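Local atomic coordinates of FAD:protein FMN transferase (Pseudomonas stutzeri ATCC 14405 = CCUG 16156, PDB entry 5MGY), a protein that probably transfers the FMN part of FAD onto threonine residues of target proteins, releasing AMP, with magnesium as cofactor. Residues I253-K265 against I294-F306. Residues are numbered along the deposited sequence; the frame is centred on the assembly and turned at random.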
loop_
_atom_site.group_PDB
_atom_site.type_symbol
_atom_site.label_atom_id
_atom_site.label_comp_id
_atom_site.label_asym_id
_atom_site.label_seq_id
_atom_site.Cartn_x
_atom_site.Cartn_y
_atom_site.Cartn_z
ATOM N N ILE A 253 16.483 5.073 4.614
ATOM C CA ILE A 253 17.107 4.297 3.610
ATOM C C ILE A 253 18.100 5.142 2.843
ATOM O O ILE A 253 17.839 6.313 2.568
ATOM C CB ILE A 253 16.083 3.713 2.628
ATOM C CG1 ILE A 253 15.206 4.817 2.008
ATOM C CG2 ILE A 253 15.245 2.664 3.317
ATOM C CD1 ILE A 253 14.611 4.397 0.694
ATOM N N GLU A 254 19.220 4.509 2.502
ATOM C CA GLU A 254 20.324 5.138 1.789
ATOM C C GLU A 254 20.344 4.848 0.310
ATOM O O GLU A 254 20.905 5.613 -0.418
ATOM C CB GLU A 254 21.648 4.652 2.398
ATOM C CG GLU A 254 21.811 5.056 3.865
ATOM C CD GLU A 254 23.036 5.934 4.143
ATOM O OE1 GLU A 254 24.171 5.648 3.691
ATOM O OE2 GLU A 254 22.834 6.926 4.839
ATOM N N HIS A 255 19.738 3.736 -0.097
ATOM C CA HIS A 255 19.905 3.137 -1.442
ATOM C C HIS A 255 19.182 3.886 -2.563
ATOM O O HIS A 255 18.441 4.838 -2.334
ATOM C CB HIS A 255 19.382 1.708 -1.430
ATOM C CG HIS A 255 17.910 1.621 -1.188
ATOM N ND1 HIS A 255 17.378 0.973 -0.096
ATOM C CD2 HIS A 255 16.856 2.134 -1.867
ATOM C CE1 HIS A 255 16.067 1.059 -0.134
ATOM N NE2 HIS A 255 15.727 1.760 -1.196
ATOM N N HIS A 256 19.345 3.384 -3.777
ATOM C CA HIS A 256 18.935 4.118 -4.958
ATOM C C HIS A 256 17.582 3.729 -5.587
ATOM O O HIS A 256 17.230 4.282 -6.580
ATOM C CB HIS A 256 20.045 3.997 -5.986
ATOM C CG HIS A 256 21.368 4.583 -5.548
ATOM N ND1 HIS A 256 21.521 5.908 -5.161
ATOM C CD2 HIS A 256 22.608 4.037 -5.505
ATOM C CE1 HIS A 256 22.782 6.136 -4.861
ATOM N NE2 HIS A 256 23.461 5.017 -5.061
ATOM N N LEU A 257 16.845 2.758 -5.061
ATOM C CA LEU A 257 15.506 2.421 -5.602
ATOM C C LEU A 257 14.513 3.575 -5.533
ATOM O O LEU A 257 14.187 4.032 -4.452
ATOM C CB LEU A 257 14.917 1.236 -4.852
ATOM C CG LEU A 257 13.625 0.625 -5.379
ATOM C CD1 LEU A 257 13.785 0.273 -6.850
ATOM C CD2 LEU A 257 13.316 -0.635 -4.578
ATOM N N ALA A 258 14.042 4.045 -6.690
ATOM C CA ALA A 258 13.199 5.243 -6.772
ATOM C C ALA A 258 11.689 4.934 -6.827
ATOM O O ALA A 258 10.852 5.722 -6.389
ATOM C CB ALA A 258 13.586 6.073 -7.981
ATOM N N ALA A 259 11.350 3.789 -7.388
ATOM C CA ALA A 259 10.000 3.298 -7.393
ATOM C C ALA A 259 10.040 1.793 -7.607
ATOM O O ALA A 259 10.974 1.247 -8.227
ATOM C CB ALA A 259 9.214 3.955 -8.520
ATOM N N VAL A 260 9.015 1.117 -7.108
ATOM C CA VAL A 260 8.840 -0.303 -7.336
ATOM C C VAL A 260 7.332 -0.524 -7.426
ATOM O O VAL A 260 6.510 0.161 -6.808
ATOM C CB VAL A 260 9.586 -1.148 -6.297
ATOM C CG1 VAL A 260 9.192 -0.713 -4.907
ATOM C CG2 VAL A 260 9.341 -2.626 -6.485
ATOM N N THR A 261 6.963 -1.444 -8.285
ATOM C CA THR A 261 5.595 -1.636 -8.606
ATOM C C THR A 261 5.408 -3.092 -8.373
ATOM O O THR A 261 6.197 -3.841 -8.866
ATOM C CB THR A 261 5.326 -1.310 -10.087
ATOM O OG1 THR A 261 5.404 0.100 -10.307
ATOM C CG2 THR A 261 3.975 -1.751 -10.450
ATOM N N VAL A 262 4.368 -3.502 -7.646
ATOM C CA VAL A 262 4.075 -4.918 -7.482
ATOM C C VAL A 262 2.687 -5.275 -8.016
ATOM O O VAL A 262 1.778 -4.468 -7.981
ATOM C CB VAL A 262 4.206 -5.300 -6.014
ATOM C CG1 VAL A 262 3.742 -6.740 -5.726
ATOM C CG2 VAL A 262 5.652 -5.152 -5.590
ATOM N N ILE A 263 2.544 -6.500 -8.488
ATOM C CA ILE A 263 1.328 -6.984 -9.068
ATOM C C ILE A 263 1.047 -8.295 -8.393
ATOM O O ILE A 263 1.913 -9.188 -8.358
ATOM C CB ILE A 263 1.458 -7.095 -10.627
ATOM C CG1 ILE A 263 1.904 -5.699 -11.149
ATOM C CG2 ILE A 263 0.156 -7.602 -11.271
ATOM C CD1 ILE A 263 1.559 -5.354 -12.564
ATOM N N ASP A 264 -0.136 -8.364 -7.807
ATOM C CA ASP A 264 -0.604 -9.502 -7.066
ATOM C C ASP A 264 -2.148 -9.499 -7.153
ATOM O O ASP A 264 -2.790 -8.450 -7.371
ATOM C CB ASP A 264 -0.143 -9.339 -5.632
ATOM C CG ASP A 264 -0.328 -10.599 -4.773
ATOM O OD1 ASP A 264 0.752 -11.077 -4.339
ATOM O OD2 ASP A 264 -1.477 -11.065 -4.461
ATOM N N LYS A 265 -2.734 -10.669 -6.960
ATOM C CA LYS A 265 -4.184 -10.773 -6.959
ATOM C C LYS A 265 -4.830 -10.061 -5.768
ATOM O O LYS A 265 -5.918 -9.543 -5.873
ATOM C CB LYS A 265 -4.626 -12.227 -7.036
ATOM C CG LYS A 265 -4.468 -12.933 -5.764
ATOM C CD LYS A 265 -4.383 -14.433 -5.898
ATOM C CE LYS A 265 -3.622 -14.960 -4.660
ATOM N NZ LYS A 265 -3.669 -16.440 -4.664
ATOM N N ILE A 294 7.535 -12.887 -6.734
ATOM C CA ILE A 294 6.710 -11.718 -6.794
ATOM C C ILE A 294 6.843 -11.129 -8.191
ATOM O O ILE A 294 7.943 -11.073 -8.739
ATOM C CB ILE A 294 7.148 -10.694 -5.751
ATOM C CG1 ILE A 294 6.962 -11.298 -4.359
ATOM C CG2 ILE A 294 6.362 -9.402 -5.908
ATOM C CD1 ILE A 294 7.616 -10.489 -3.243
ATOM N N ALA A 295 5.714 -10.692 -8.751
ATOM C CA ALA A 295 5.757 -9.943 -9.957
ATOM C C ALA A 295 6.042 -8.476 -9.582
ATOM O O ALA A 295 5.225 -7.817 -8.920
ATOM C CB ALA A 295 4.457 -10.087 -10.715
ATOM N N ALA A 296 7.207 -7.982 -9.973
ATOM C CA ALA A 296 7.609 -6.626 -9.616
ATOM C C ALA A 296 8.459 -5.961 -10.708
ATOM O O ALA A 296 9.160 -6.656 -11.451
ATOM C CB ALA A 296 8.395 -6.665 -8.313
ATOM N N PHE A 297 8.425 -4.630 -10.749
ATOM C CA PHE A 297 9.109 -3.810 -11.746
ATOM C C PHE A 297 9.785 -2.659 -11.000
ATOM O O PHE A 297 9.107 -1.758 -10.495
ATOM C CB PHE A 297 8.070 -3.270 -12.727
ATOM C CG PHE A 297 8.620 -2.410 -13.827
ATOM C CD1 PHE A 297 8.906 -3.005 -15.079
ATOM C CD2 PHE A 297 8.813 -1.032 -13.666
ATOM C CE1 PHE A 297 9.385 -2.243 -16.141
ATOM C CE2 PHE A 297 9.300 -0.270 -14.726
ATOM C CZ PHE A 297 9.607 -0.878 -15.959
ATOM N N PHE A 298 11.106 -2.692 -10.928
ATOM C CA PHE A 298 11.902 -1.723 -10.189
ATOM C C PHE A 298 12.396 -0.519 -11.005
ATOM O O PHE A 298 12.658 -0.654 -12.162
ATOM C CB PHE A 298 13.131 -2.432 -9.679
ATOM C CG PHE A 298 12.862 -3.483 -8.701
ATOM C CD1 PHE A 298 13.240 -3.324 -7.370
ATOM C CD2 PHE A 298 12.232 -4.642 -9.072
ATOM C CE1 PHE A 298 12.983 -4.308 -6.439
ATOM C CE2 PHE A 298 11.978 -5.626 -8.134
ATOM C CZ PHE A 298 12.349 -5.464 -6.818
ATOM N N VAL A 299 12.505 0.665 -10.400
ATOM C CA VAL A 299 13.101 1.819 -11.058
ATOM C C VAL A 299 14.264 2.323 -10.221
ATOM O O VAL A 299 14.092 2.997 -9.204
ATOM C CB VAL A 299 12.105 2.947 -11.338
ATOM C CG1 VAL A 299 12.764 4.045 -12.144
ATOM C CG2 VAL A 299 10.972 2.406 -12.181
ATOM N N VAL A 300 15.459 2.003 -10.707
ATOM C CA VAL A 300 16.710 2.306 -10.051
ATOM C C VAL A 300 17.381 3.436 -10.788
ATOM O O VAL A 300 17.505 3.449 -12.065
ATOM C CB VAL A 300 17.658 1.106 -10.045
ATOM C CG1 VAL A 300 18.834 1.417 -9.147
ATOM C CG2 VAL A 300 16.930 -0.156 -9.627
ATOM N N ARG A 301 17.731 4.404 -9.948
ATOM C CA ARG A 301 18.405 5.612 -10.325
ATOM C C ARG A 301 19.870 5.281 -10.383
ATOM O O ARG A 301 20.501 4.971 -9.388
ATOM C CB ARG A 301 18.144 6.657 -9.271
ATOM C CG ARG A 301 19.208 7.699 -9.123
ATOM C CD ARG A 301 19.272 8.577 -10.324
ATOM N NE ARG A 301 18.524 9.820 -10.178
ATOM C CZ ARG A 301 19.099 11.026 -10.375
ATOM N NH1 ARG A 301 18.404 12.127 -10.286
ATOM N NH2 ARG A 301 20.372 11.164 -10.645
ATOM N N GLU A 302 20.382 5.315 -11.587
ATOM C CA GLU A 302 21.772 4.981 -11.834
ATOM C C GLU A 302 22.379 6.040 -12.722
ATOM O O GLU A 302 21.813 6.379 -13.748
ATOM C CB GLU A 302 21.824 3.573 -12.463
ATOM C CG GLU A 302 23.179 2.980 -12.750
ATOM C CD GLU A 302 23.942 2.365 -11.564
ATOM O OE1 GLU A 302 23.442 1.637 -10.662
ATOM O OE2 GLU A 302 25.133 2.639 -11.563
ATOM N N GLY A 303 23.517 6.576 -12.309
ATOM C CA GLY A 303 24.257 7.556 -13.091
ATOM C C GLY A 303 23.465 8.679 -13.746
ATOM O O GLY A 303 23.480 8.846 -14.974
ATOM N N GLN A 304 22.774 9.453 -12.923
ATOM C CA GLN A 304 21.977 10.611 -13.402
ATOM C C GLN A 304 21.015 10.212 -14.514
ATOM O O GLN A 304 20.981 10.793 -15.586
ATOM C CB GLN A 304 22.855 11.786 -13.818
ATOM C CG GLN A 304 23.389 12.557 -12.634
ATOM C CD GLN A 304 24.052 13.853 -12.989
ATOM O OE1 GLN A 304 24.208 14.686 -12.109
ATOM N NE2 GLN A 304 24.477 14.031 -14.254
ATOM N N GLY A 305 20.294 9.145 -14.240
ATOM C CA GLY A 305 19.344 8.566 -15.164
ATOM C C GLY A 305 18.623 7.438 -14.446
ATOM O O GLY A 305 18.712 7.275 -13.206
ATOM N N PHE A 306 17.860 6.659 -15.214
ATOM C CA PHE A 306 17.188 5.519 -14.594
ATOM C C PHE A 306 17.376 4.201 -15.309
ATOM O O PHE A 306 17.408 4.162 -16.524
ATOM C CB PHE A 306 15.710 5.826 -14.444
ATOM C CG PHE A 306 15.424 6.909 -13.469
ATOM C CD1 PHE A 306 15.559 6.698 -12.098
ATOM C CD2 PHE A 306 15.015 8.151 -13.894
ATOM C CE1 PHE A 306 15.295 7.699 -11.180
ATOM C CE2 PHE A 306 14.768 9.156 -12.968
ATOM C CZ PHE A 306 14.888 8.928 -11.606
#
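V260 lays its methyl CG2 over one face of the F298 ring. V260 CG2 stands 4.0 Å from the F298 ring centroid and 8° off the ring normal, a CH-pi contact. The first torsion of V260 turns CG2 anti to the backbone N, which sets this methyl over the F298 ring; the two side chains run side by side, pointing the same way. L257 comes to the same ring from its edge. L257 CD1 sits near the ring plane, 3.7 Å from F298 CD1. With an alanine at F298, V260 CG2 and L257 CD1 would probably lose their shared aromatic partner, and a gap would open between them. Further along this face, V262 splits its two methyls. V262 CG1 meets I294 CG2 at 3.7 Å, and V262 CG2 rests on A296 CB. Helix 267-292, which links the two strands and carries the magnesium ligands D271 and T275, packs on this face through L277 and P282. Strands 257-264 and 295-301 are antiparallel neighbours within the large sheet of the ApbE fold, their axes 4.6 Å apart at the closest. A classic beta bulge interrupts the pairing where A258 and A259 both face V299. A258 N donates to V299 O at 2.7 Å; the bond from A259 N is weak. V299 N returns a bond to A259 O. On the opposite face A259 CB meets V299 CB, and T261 pairs with F297. The T261 hydroxyl is hydrogen-bonded to T226 of strand 222-227. Beside the bulge, A258 CB lies 4.0 Å from F306 CE1, and the F306 ring also packs edge-to-face with Y230.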